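Local structure of CaaX farnesyltransferase beta subunit Ram1 (Aspergillus fumigatus, 4L9P) at residues Tyr119-Leu124 / Leu406-Leu411; Glu131-Ser136 / Tyr156-Gly161; Glu217-Ile222 / Val510-Gln515. The protein probably forms, with an alpha subunit, the zinc-dependent farnesyltransferase that moves a farnesyl group from farnesyl diphosphate to the cysteine of C-terminal CaaX sequences, itself binding the peptide. All blocks are in the same frame, centred on the assembly; numbering follows the deposited sequence. Where two conformers were deposited one is given.

Contact 1. Residues Tyr119-Leu124 / Leu406-Leu411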
loop_
_atom_site.group_PDB
_atom_site.type_symbol
_atom_site.label_atom_id
_atom_site.label_comp_id
_atom_site.label_asym_id
_atom_site.label_seq_id
_atom_site.Cartn_x
_atom_site.Cartn_y
_atom_site.Cartn_z
ATOM N N TYR B 119 -13.675 23.791 16.142
ATOM C CA TYR B 119 -12.738 22.792 16.665
ATOM C C TYR B 119 -11.298 23.266 16.473
ATOM O O TYR B 119 -10.365 22.478 16.768
ATOM C CB TYR B 119 -12.906 21.451 15.904
ATOM C CG TYR B 119 -14.188 20.730 16.245
ATOM C CD1 TYR B 119 -14.328 20.039 17.479
ATOM C CD2 TYR B 119 -15.285 20.732 15.348
ATOM C CE1 TYR B 119 -15.515 19.363 17.790
ATOM C CE2 TYR B 119 -16.456 20.062 15.650
ATOM C CZ TYR B 119 -16.566 19.374 16.860
ATOM O OH TYR B 119 -17.744 18.702 17.171
ATOM N N GLY B 120 -11.091 24.505 16.043
ATOM C CA GLY B 120 -9.755 25.068 15.951
ATOM C C GLY B 120 -9.041 24.674 14.664
ATOM O O GLY B 120 -7.818 24.846 14.589
ATOM N N ILE B 121 -9.771 24.194 13.662
ATOM C CA ILE B 121 -9.132 23.599 12.470
ATOM C C ILE B 121 -9.334 24.519 11.246
ATOM O O ILE B 121 -10.448 25.062 11.038
ATOM C CB ILE B 121 -9.795 22.276 12.173
ATOM C CG1 ILE B 121 -9.629 21.339 13.381
ATOM C CG2 ILE B 121 -9.174 21.631 10.878
ATOM C CD1 ILE B 121 -10.383 20.011 13.253
ATOM N N PRO B 122 -8.299 24.806 10.484
ATOM C CA PRO B 122 -8.468 25.646 9.290
ATOM C C PRO B 122 -9.365 25.029 8.234
ATOM O O PRO B 122 -9.469 23.809 8.077
ATOM C CB PRO B 122 -7.027 25.852 8.773
ATOM C CG PRO B 122 -6.237 24.764 9.406
ATOM C CD PRO B 122 -6.928 24.301 10.651
ATOM N N ALA B 123 -10.002 25.877 7.460
ATOM C CA ALA B 123 -10.770 25.410 6.319
ATOM C C ALA B 123 -9.914 24.666 5.310
ATOM O O ALA B 123 -8.717 24.968 5.120
ATOM C CB ALA B 123 -11.357 26.661 5.581
ATOM N N LEU B 124 -10.557 23.788 4.585
ATOM C CA LEU B 124 -9.955 23.240 3.363
ATOM C C LEU B 124 -9.826 24.404 2.367
ATOM O O LEU B 124 -10.832 25.079 2.029
ATOM C CB LEU B 124 -10.844 22.130 2.817
ATOM C CG LEU B 124 -10.298 21.453 1.541
ATOM C CD1 LEU B 124 -8.961 20.721 1.773
ATOM C CD2 LEU B 124 -11.337 20.526 0.896
ATOM N N LEU B 406 -7.686 12.176 12.132
ATOM C CA LEU B 406 -7.285 12.190 10.729
ATOM C C LEU B 406 -7.583 13.524 10.080
ATOM O O LEU B 406 -6.823 14.045 9.268
ATOM C CB LEU B 406 -7.961 11.026 9.991
ATOM C CG LEU B 406 -7.567 10.934 8.533
ATOM C CD1 LEU B 406 -6.059 10.706 8.396
ATOM C CD2 LEU B 406 -8.392 9.835 7.788
ATOM N N THR B 407 -8.769 14.059 10.440
ATOM C CA THR B 407 -9.190 15.319 9.873
ATOM C C THR B 407 -8.264 16.473 10.315
ATOM O O THR B 407 -7.883 17.332 9.501
ATOM C CB THR B 407 -10.612 15.634 10.315
ATOM O OG1 THR B 407 -11.464 14.605 9.806
ATOM C CG2 THR B 407 -11.071 16.943 9.673
ATOM N N ARG B 408 -7.887 16.472 11.594
ATOM C CA ARG B 408 -6.903 17.455 12.055
ATOM C C ARG B 408 -5.596 17.318 11.297
ATOM O O ARG B 408 -4.994 18.313 10.906
ATOM C CB ARG B 408 -6.633 17.335 13.557
ATOM C CG ARG B 408 -7.881 17.704 14.389
ATOM C CD ARG B 408 -7.499 17.683 15.907
ATOM N NE ARG B 408 -8.691 18.078 16.704
ATOM C CZ ARG B 408 -9.104 19.334 16.866
ATOM N NH1 ARG B 408 -8.380 20.351 16.397
ATOM N NH2 ARG B 408 -10.260 19.537 17.520
ATOM N N TYR B 409 -5.077 16.069 11.138
ATOM C CA TYR B 409 -3.826 15.969 10.454
ATOM C C TYR B 409 -3.911 16.490 9.034
ATOM O O TYR B 409 -3.063 17.239 8.594
ATOM C CB TYR B 409 -3.417 14.489 10.424
ATOM C CG TYR B 409 -1.984 14.297 9.878
ATOM C CD1 TYR B 409 -0.874 14.922 10.508
ATOM C CD2 TYR B 409 -1.802 13.672 8.618
ATOM C CE1 TYR B 409 0.378 14.849 9.952
ATOM C CE2 TYR B 409 -0.509 13.545 8.059
ATOM C CZ TYR B 409 0.544 14.200 8.694
ATOM O OH TYR B 409 1.802 14.170 8.142
ATOM N N ILE B 410 -4.961 16.139 8.301
ATOM C CA ILE B 410 -5.039 16.611 6.915
ATOM C C ILE B 410 -5.218 18.121 6.833
ATOM O O ILE B 410 -4.447 18.803 6.125
ATOM C CB ILE B 410 -6.231 15.912 6.218
ATOM C CG1 ILE B 410 -5.973 14.378 6.080
ATOM C CG2 ILE B 410 -6.492 16.550 4.817
ATOM C CD1 ILE B 410 -7.213 13.602 5.702
ATOM N N LEU B 411 -6.192 18.661 7.570
ATOM C CA LEU B 411 -6.487 20.095 7.401
ATOM C C LEU B 411 -5.494 20.993 8.119
ATOM O O LEU B 411 -5.173 22.100 7.579
ATOM C CB LEU B 411 -7.923 20.415 7.856
ATOM C CG LEU B 411 -8.987 19.775 6.975
ATOM C CD1 LEU B 411 -10.431 20.086 7.566
ATOM C CD2 LEU B 411 -8.889 20.273 5.510
#
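Arg408, on helix 403-413 of the alpha-alpha toroid, reaches out to the backbone of Tyr119 in the irregular segment 119-124, which leads into helix 126-135. The polar part of the contact is a two-nitrogen grip on one acceptor: Tyr119 O receives NH1 of Arg408 at 2.9 Å and NH2 of Arg408 at 3.0 Å. The oxygen lies at the edge of the guanidinium, close to its plane, and both bonds are bent, with N-H...O angles of 144° and 139°. An arginine chain extended from CG to NE carries the group this far, while a salt bridge from NE to Glu404 helps hold its rotation.

The apolar part begins with Ile121, whose CD1 lies over one guanidinium face, toward its rim. Its other branch, CG2, presses on Leu411 CB at 3.5 Å, tighter than usual for two carbons. With CG anti to its carbonyl carbon (chi1 -67°), Leu411 sends CD2 to Leu124, meeting Leu124 CD1 at 3.8 Å; Leu438 of helix 431-444 touches Leu124, and Leu441 touches Leu411.

The ring of Pro122 meets the backbone of the helix, its CG 3.4 Å from Leu411 O, a carbonyl that also accepts a hydrogen bond from Gln415 NE2.

Contact 2. Residues Glu131-Ser136 / Tyr156-Gly161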
loop_
_atom_site.group_PDB
_atom_site.type_symbol
_atom_site.label_atom_id
_atom_site.label_comp_id
_atom_site.label_asym_id
_atom_site.label_seq_id
_atom_site.Cartn_x
_atom_site.Cartn_y
_atom_site.Cartn_z
ATOM N N GLU B 131 -6.491 25.233 -8.101
ATOM C CA GLU B 131 -5.497 25.785 -9.007
ATOM C C GLU B 131 -4.248 24.901 -9.110
ATOM O O GLU B 131 -3.691 24.723 -10.218
ATOM C CB GLU B 131 -5.138 27.211 -8.601
ATOM C CG GLU B 131 -6.339 28.151 -8.689
ATOM C CD GLU B 131 -6.022 29.565 -8.256
ATOM O OE1 GLU B 131 -4.825 29.828 -7.984
ATOM O OE2 GLU B 131 -6.955 30.426 -8.205
ATOM N N TYR B 132 -3.845 24.329 -7.992
ATOM C CA TYR B 132 -2.690 23.442 -7.985
ATOM C C TYR B 132 -2.964 22.238 -8.895
ATOM O O TYR B 132 -2.088 21.828 -9.670
ATOM C CB TYR B 132 -2.416 22.998 -6.550
ATOM C CG TYR B 132 -1.206 22.130 -6.435
ATOM C CD1 TYR B 132 0.067 22.700 -6.301
ATOM C CD2 TYR B 132 -1.320 20.730 -6.478
ATOM C CE1 TYR B 132 1.206 21.919 -6.212
ATOM C CE2 TYR B 132 -0.163 19.922 -6.397
ATOM C CZ TYR B 132 1.091 20.537 -6.250
ATOM O OH TYR B 132 2.214 19.758 -6.173
ATOM N N LEU B 133 -4.148 21.625 -8.782
ATOM C CA LEU B 133 -4.437 20.406 -9.531
ATOM C C LEU B 133 -4.609 20.696 -11.019
ATOM O O LEU B 133 -4.147 19.920 -11.863
ATOM C CB LEU B 133 -5.711 19.779 -8.967
ATOM C CG LEU B 133 -5.526 19.079 -7.594
ATOM C CD1 LEU B 133 -6.937 18.939 -6.873
ATOM C CD2 LEU B 133 -4.841 17.741 -7.787
ATOM N N TYR B 134 -5.274 21.819 -11.369
ATOM C CA TYR B 134 -5.316 22.192 -12.777
ATOM C C TYR B 134 -3.909 22.424 -13.323
ATOM O O TYR B 134 -3.556 21.975 -14.430
ATOM C CB TYR B 134 -6.191 23.446 -13.006
ATOM C CG TYR B 134 -7.683 23.146 -12.997
ATOM C CD1 TYR B 134 -8.252 22.323 -13.980
ATOM C CD2 TYR B 134 -8.535 23.688 -12.032
ATOM C CE1 TYR B 134 -9.609 22.070 -14.006
ATOM C CE2 TYR B 134 -9.925 23.407 -12.036
ATOM C CZ TYR B 134 -10.435 22.587 -13.004
ATOM O OH TYR B 134 -11.795 22.268 -13.065
ATOM N N ASP B 135 -3.074 23.124 -12.576
ATOM C CA ASP B 135 -1.705 23.364 -13.076
ATOM C C ASP B 135 -0.953 22.048 -13.254
ATOM O O ASP B 135 -0.092 21.941 -14.125
ATOM C CB ASP B 135 -0.881 24.243 -12.122
ATOM C CG ASP B 135 -1.332 25.684 -12.105
ATOM O OD1 ASP B 135 -2.126 26.073 -12.984
ATOM O OD2 ASP B 135 -0.855 26.451 -11.235
ATOM N N SER B 136 -1.287 21.025 -12.459
ATOM C CA SER B 136 -0.499 19.790 -12.452
ATOM C C SER B 136 -0.768 18.983 -13.702
ATOM O O SER B 136 -0.053 18.022 -13.988
ATOM C CB SER B 136 -0.809 18.946 -11.199
ATOM O OG SER B 136 -2.029 18.232 -11.362
ATOM N N TYR B 156 -4.537 10.700 -13.494
ATOM C CA TYR B 156 -5.477 10.186 -12.516
ATOM C C TYR B 156 -5.484 11.025 -11.236
ATOM O O TYR B 156 -6.564 11.358 -10.741
ATOM C CB TYR B 156 -5.159 8.715 -12.199
ATOM C CG TYR B 156 -5.910 8.265 -10.964
ATOM C CD1 TYR B 156 -7.334 8.029 -10.966
ATOM C CD2 TYR B 156 -5.209 8.107 -9.760
ATOM C CE1 TYR B 156 -7.999 7.692 -9.744
ATOM C CE2 TYR B 156 -5.876 7.772 -8.554
ATOM C CZ TYR B 156 -7.259 7.538 -8.580
ATOM O OH TYR B 156 -7.891 7.198 -7.420
ATOM N N TRP B 157 -4.315 11.290 -10.652
ATOM C CA TRP B 157 -4.295 11.996 -9.348
ATOM C C TRP B 157 -4.949 13.357 -9.480
ATOM O O TRP B 157 -5.695 13.821 -8.575
ATOM C CB TRP B 157 -2.834 12.223 -8.863
ATOM C CG TRP B 157 -2.150 10.907 -8.536
ATOM C CD1 TRP B 157 -2.713 9.809 -7.938
ATOM C CD2 TRP B 157 -0.771 10.604 -8.722
ATOM N NE1 TRP B 157 -1.760 8.811 -7.816
ATOM C CE2 TRP B 157 -0.568 9.279 -8.285
ATOM C CE3 TRP B 157 0.319 11.331 -9.263
ATOM C CZ2 TRP B 157 0.689 8.649 -8.364
ATOM C CZ3 TRP B 157 1.582 10.700 -9.335
ATOM C CH2 TRP B 157 1.729 9.375 -8.883
ATOM N N ALA B 158 -4.673 14.062 -10.582
ATOM C CA ALA B 158 -5.260 15.414 -10.771
ATOM C C ALA B 158 -6.772 15.293 -11.009
ATOM O O ALA B 158 -7.544 16.056 -10.402
ATOM C CB ALA B 158 -4.565 16.119 -11.929
ATOM N N LEU B 159 -7.226 14.378 -11.882
ATOM C CA LEU B 159 -8.687 14.286 -12.097
ATOM C C LEU B 159 -9.401 13.874 -10.807
ATOM O O LEU B 159 -10.490 14.396 -10.524
ATOM C CB LEU B 159 -8.997 13.271 -13.197
ATOM C CG LEU B 159 -8.548 13.695 -14.589
ATOM C CD1 LEU B 159 -8.741 12.508 -15.551
ATOM C CD2 LEU B 159 -9.361 14.965 -15.050
ATOM N N ALA B 160 -8.848 12.923 -10.081
ATOM C CA ALA B 160 -9.460 12.494 -8.832
ATOM C C ALA B 160 -9.551 13.664 -7.839
ATOM O O ALA B 160 -10.624 13.878 -7.245
ATOM C CB ALA B 160 -8.625 11.352 -8.194
ATOM N N GLY B 161 -8.482 14.453 -7.664
ATOM C CA GLY B 161 -8.565 15.618 -6.767
ATOM C C GLY B 161 -9.602 16.638 -7.219
ATOM O O GLY B 161 -10.345 17.156 -6.399
#
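Leu133 of helix 126-135 and the nearby Ser136 pack against Ala158 and Gly161 of helix 151-164, a near-antiparallel pair of neighbouring helices in the alpha-alpha toroid of the prenyltransferase beta subunit. The short helical segments run at 148° to each other and their axes approach to 9.0 Å. No hydrogen bond crosses between them, and small residues on helix 151-164 let the two backbones come together.

Along 156-161, Trp157 touches the first helix lightly, by its backbone: Leu133 CD2 lies 4.1 Å from Trp157 O. Its indole leads elsewhere, meeting Trp153 with nearly parallel planes and Tyr432 edge-to-face, both residues of the farnesyl-analogue pocket; its side chain is about 8 Å from that of the zinc ligand His433.

Ala158 is the point of closest backbone approach, its CA 5.2 Å from that of Leu133. Leu133 CD2 sits over Ala158 CA at 3.8 Å, and the methyl CB of Ala158 meets Ser136 OG at 3.3 Å. That hydroxyl does not bond across the interface; it turns back to donate to Leu133 O at 2.8 Å, an arrangement allowed by its position between backbone N and carbonyl carbon (chi1 79°).

One helical turn on, Gly161 receives the other branch of Leu133. The leucine fork thus straddles the turn from Ala158 to Gly161, with Leu162 and Leu165 also touching its side chain. Having no side chain, Gly161 leaves its backbone bare to the methyl, and Leu133 CD1 settles 3.5 Å from Gly161 C.

Contact 3. Residues Glu217-Ile222 / Val510-Gln515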
loop_
_atom_site.group_PDB
_atom_site.type_symbol
_atom_site.label_atom_id
_atom_site.label_comp_id
_atom_site.label_asym_id
_atom_site.label_seq_id
_atom_site.Cartn_x
_atom_site.Cartn_y
_atom_site.Cartn_z
ATOM N N GLU B 217 -16.942 7.806 -26.295
ATOM C CA GLU B 217 -15.686 7.876 -27.032
ATOM C C GLU B 217 -14.492 7.474 -26.194
ATOM O O GLU B 217 -13.592 6.720 -26.639
ATOM C CB GLU B 217 -15.492 9.250 -27.674
ATOM C CG GLU B 217 -16.620 9.528 -28.689
ATOM C CD GLU B 217 -16.732 8.459 -29.791
ATOM O OE1 GLU B 217 -15.684 8.108 -30.397
ATOM O OE2 GLU B 217 -17.867 7.967 -30.062
ATOM N N ALA B 218 -14.497 7.933 -24.949
ATOM C CA ALA B 218 -13.419 7.542 -24.050
ATOM C C ALA B 218 -13.499 6.042 -23.762
ATOM O O ALA B 218 -12.454 5.365 -23.707
ATOM C CB ALA B 218 -13.470 8.348 -22.752
ATOM N N PHE B 219 -14.704 5.525 -23.506
ATOM C CA PHE B 219 -14.821 4.094 -23.184
ATOM C C PHE B 219 -14.372 3.239 -24.389
ATOM O O PHE B 219 -13.765 2.172 -24.240
ATOM C CB PHE B 219 -16.258 3.709 -22.849
ATOM C CG PHE B 219 -16.799 4.319 -21.573
ATOM C CD1 PHE B 219 -15.986 4.951 -20.634
ATOM C CD2 PHE B 219 -18.161 4.257 -21.307
ATOM C CE1 PHE B 219 -16.548 5.495 -19.426
ATOM C CE2 PHE B 219 -18.697 4.787 -20.128
ATOM C CZ PHE B 219 -17.907 5.433 -19.222
ATOM N N LYS B 220 -14.665 3.735 -25.582
ATOM C CA LYS B 220 -14.335 3.017 -26.815
ATOM C C LYS B 220 -12.837 2.954 -27.104
ATOM O O LYS B 220 -12.400 2.130 -27.886
ATOM C CB LYS B 220 -15.074 3.642 -28.018
ATOM C CG LYS B 220 -16.517 3.194 -28.091
ATOM C CD LYS B 220 -17.317 4.029 -29.095
ATOM C CE LYS B 220 -16.689 4.205 -30.425
ATOM N NZ LYS B 220 -17.743 4.934 -31.256
ATOM N N LEU B 221 -12.031 3.803 -26.477
ATOM C CA LEU B 221 -10.630 3.820 -26.841
ATOM C C LEU B 221 -9.951 2.516 -26.434
ATOM O O LEU B 221 -9.028 2.028 -27.095
ATOM C CB LEU B 221 -9.974 5.063 -26.273
ATOM C CG LEU B 221 -9.419 5.122 -24.886
ATOM C CD1 LEU B 221 -8.035 4.412 -24.872
ATOM C CD2 LEU B 221 -9.257 6.570 -24.513
ATOM N N ILE B 222 -10.392 1.958 -25.319
ATOM C CA ILE B 222 -9.757 0.752 -24.794
ATOM C C ILE B 222 -9.988 -0.474 -25.680
ATOM O O ILE B 222 -11.123 -0.788 -25.999
ATOM C CB ILE B 222 -10.263 0.438 -23.378
ATOM C CG1 ILE B 222 -10.096 1.658 -22.444
ATOM C CG2 ILE B 222 -9.580 -0.885 -22.885
ATOM C CD1 ILE B 222 -11.013 1.675 -21.164
ATOM N N VAL B 510 -21.381 -0.624 -16.253
ATOM C CA VAL B 510 -22.642 -0.941 -16.900
ATOM C C VAL B 510 -22.508 -0.792 -18.405
ATOM O O VAL B 510 -23.045 -1.627 -19.163
ATOM C CB VAL B 510 -23.759 -0.038 -16.348
ATOM C CG1 VAL B 510 -25.053 -0.166 -17.232
ATOM C CG2 VAL B 510 -24.075 -0.416 -14.903
ATOM N N TRP B 511 -21.764 0.210 -18.861
ATOM C CA TRP B 511 -21.547 0.356 -20.304
ATOM C C TRP B 511 -20.874 -0.885 -20.876
ATOM O O TRP B 511 -21.297 -1.434 -21.922
ATOM C CB TRP B 511 -20.724 1.615 -20.649
ATOM C CG TRP B 511 -20.669 1.913 -22.158
ATOM C CD1 TRP B 511 -21.627 2.612 -22.898
ATOM C CD2 TRP B 511 -19.656 1.523 -23.107
ATOM N NE1 TRP B 511 -21.241 2.692 -24.211
ATOM C CE2 TRP B 511 -20.058 2.008 -24.378
ATOM C CE3 TRP B 511 -18.468 0.806 -23.012
ATOM C CZ2 TRP B 511 -19.286 1.820 -25.531
ATOM C CZ3 TRP B 511 -17.706 0.607 -24.163
ATOM C CH2 TRP B 511 -18.115 1.109 -25.396
ATOM N N PHE B 512 -19.827 -1.337 -20.189
ATOM C CA PHE B 512 -19.129 -2.508 -20.697
ATOM C C PHE B 512 -19.940 -3.784 -20.604
ATOM O O PHE B 512 -19.863 -4.621 -21.518
ATOM C CB PHE B 512 -17.748 -2.663 -20.039
ATOM C CG PHE B 512 -16.706 -1.779 -20.663
ATOM C CD1 PHE B 512 -16.236 -2.052 -21.921
ATOM C CD2 PHE B 512 -16.247 -0.655 -20.024
ATOM C CE1 PHE B 512 -15.303 -1.210 -22.540
ATOM C CE2 PHE B 512 -15.329 0.198 -20.655
ATOM C CZ PHE B 512 -14.836 -0.109 -21.898
ATOM N N GLU B 513 -20.732 -3.935 -19.538
ATOM C CA GLU B 513 -21.639 -5.082 -19.434
ATOM C C GLU B 513 -22.579 -5.203 -20.617
ATOM O O GLU B 513 -23.027 -6.315 -20.971
ATOM C CB GLU B 513 -22.477 -5.009 -18.156
ATOM C CG GLU B 513 -21.721 -5.474 -16.961
ATOM C CD GLU B 513 -22.614 -5.499 -15.705
ATOM O OE1 GLU B 513 -23.844 -5.208 -15.755
ATOM O OE2 GLU B 513 -22.113 -5.888 -14.657
ATOM N N ASN B 514 -22.894 -4.058 -21.208
ATOM C CA ASN B 514 -23.827 -4.031 -22.313
ATOM C C ASN B 514 -23.173 -4.083 -23.672
ATOM O O ASN B 514 -23.842 -3.999 -24.722
ATOM C CB ASN B 514 -24.741 -2.823 -22.178
ATOM C CG ASN B 514 -25.792 -3.062 -21.173
ATOM O OD1 ASN B 514 -26.737 -3.808 -21.407
ATOM N ND2 ASN B 514 -25.676 -2.420 -20.061
ATOM N N GLN B 515 -21.852 -4.236 -23.682
ATOM C CA GLN B 515 -21.142 -4.425 -24.956
ATOM C C GLN B 515 -20.738 -5.883 -25.116
ATOM O O GLN B 515 -20.179 -6.515 -24.189
ATOM C CB GLN B 515 -19.871 -3.591 -25.054
ATOM C CG GLN B 515 -20.011 -2.114 -24.668
ATOM C CD GLN B 515 -21.166 -1.402 -25.352
ATOM O OE1 GLN B 515 -21.266 -1.401 -26.582
ATOM N NE2 GLN B 515 -22.043 -0.758 -24.544
#
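An aromatic contact, away from the active site, joins the short helix 216-221 of the alpha-alpha toroid to the end of the C-terminal helix 502-513. Phe219 and Trp511 lie alongside one another, pointing opposite ways. Phe219 CB stands over the six-membered ring of Trp511, 3.8 Å from its centroid and 20° off the normal, as a CH-pi contact, while Phe219 CD2 comes over the same face at 3.5 Å from Trp511 CG. The Phe219 ring is inclined by 54° to the five-membered ring, an oblique aromatic pair.

Beyond Phe219, CG of Lys220 lies 3.8 Å from Trp511 CH2; the lysine then bends at chi3 (48°), and its NZ forms a salt bridge with Glu217 OE2. The Phe512 ring turns its edge to the backbone, with CZ 3.4 Å from Phe219 O, and is also met by Ile222 CD1, while Leu264 touches both of these side chains.

The opposite face of the indole is met by Gln515, which folds back so that NE2 lies 3.4 Å above the ring plane, over its centre, held by a hydrogen bond of 2.8 Å from Gln515 NE2 to Trp511 O.

The centres of contacts 1 and 2 are about 21 Å apart, those of contacts 2 and 3 about 25 Å, and those of contacts 1 and 3, on opposite sides of the chain's centre, about 40 Å. Along the chain, contact 2 falls between the two segments of contact 1 and closes before contact 3 opens, whereas the segments of contacts 1 and 3 alternate in sequence. Segment 119-124 runs into helix 126-135, which supplies the first segment of contact 2; helix 431-444 borders both, and helix 200-213 lies beside contacts 2 and 3. Contacts 1 and 3 thus tie early parts of the chain to late ones, while contact 2 pairs successive helices near the zinc and isoprenoid site.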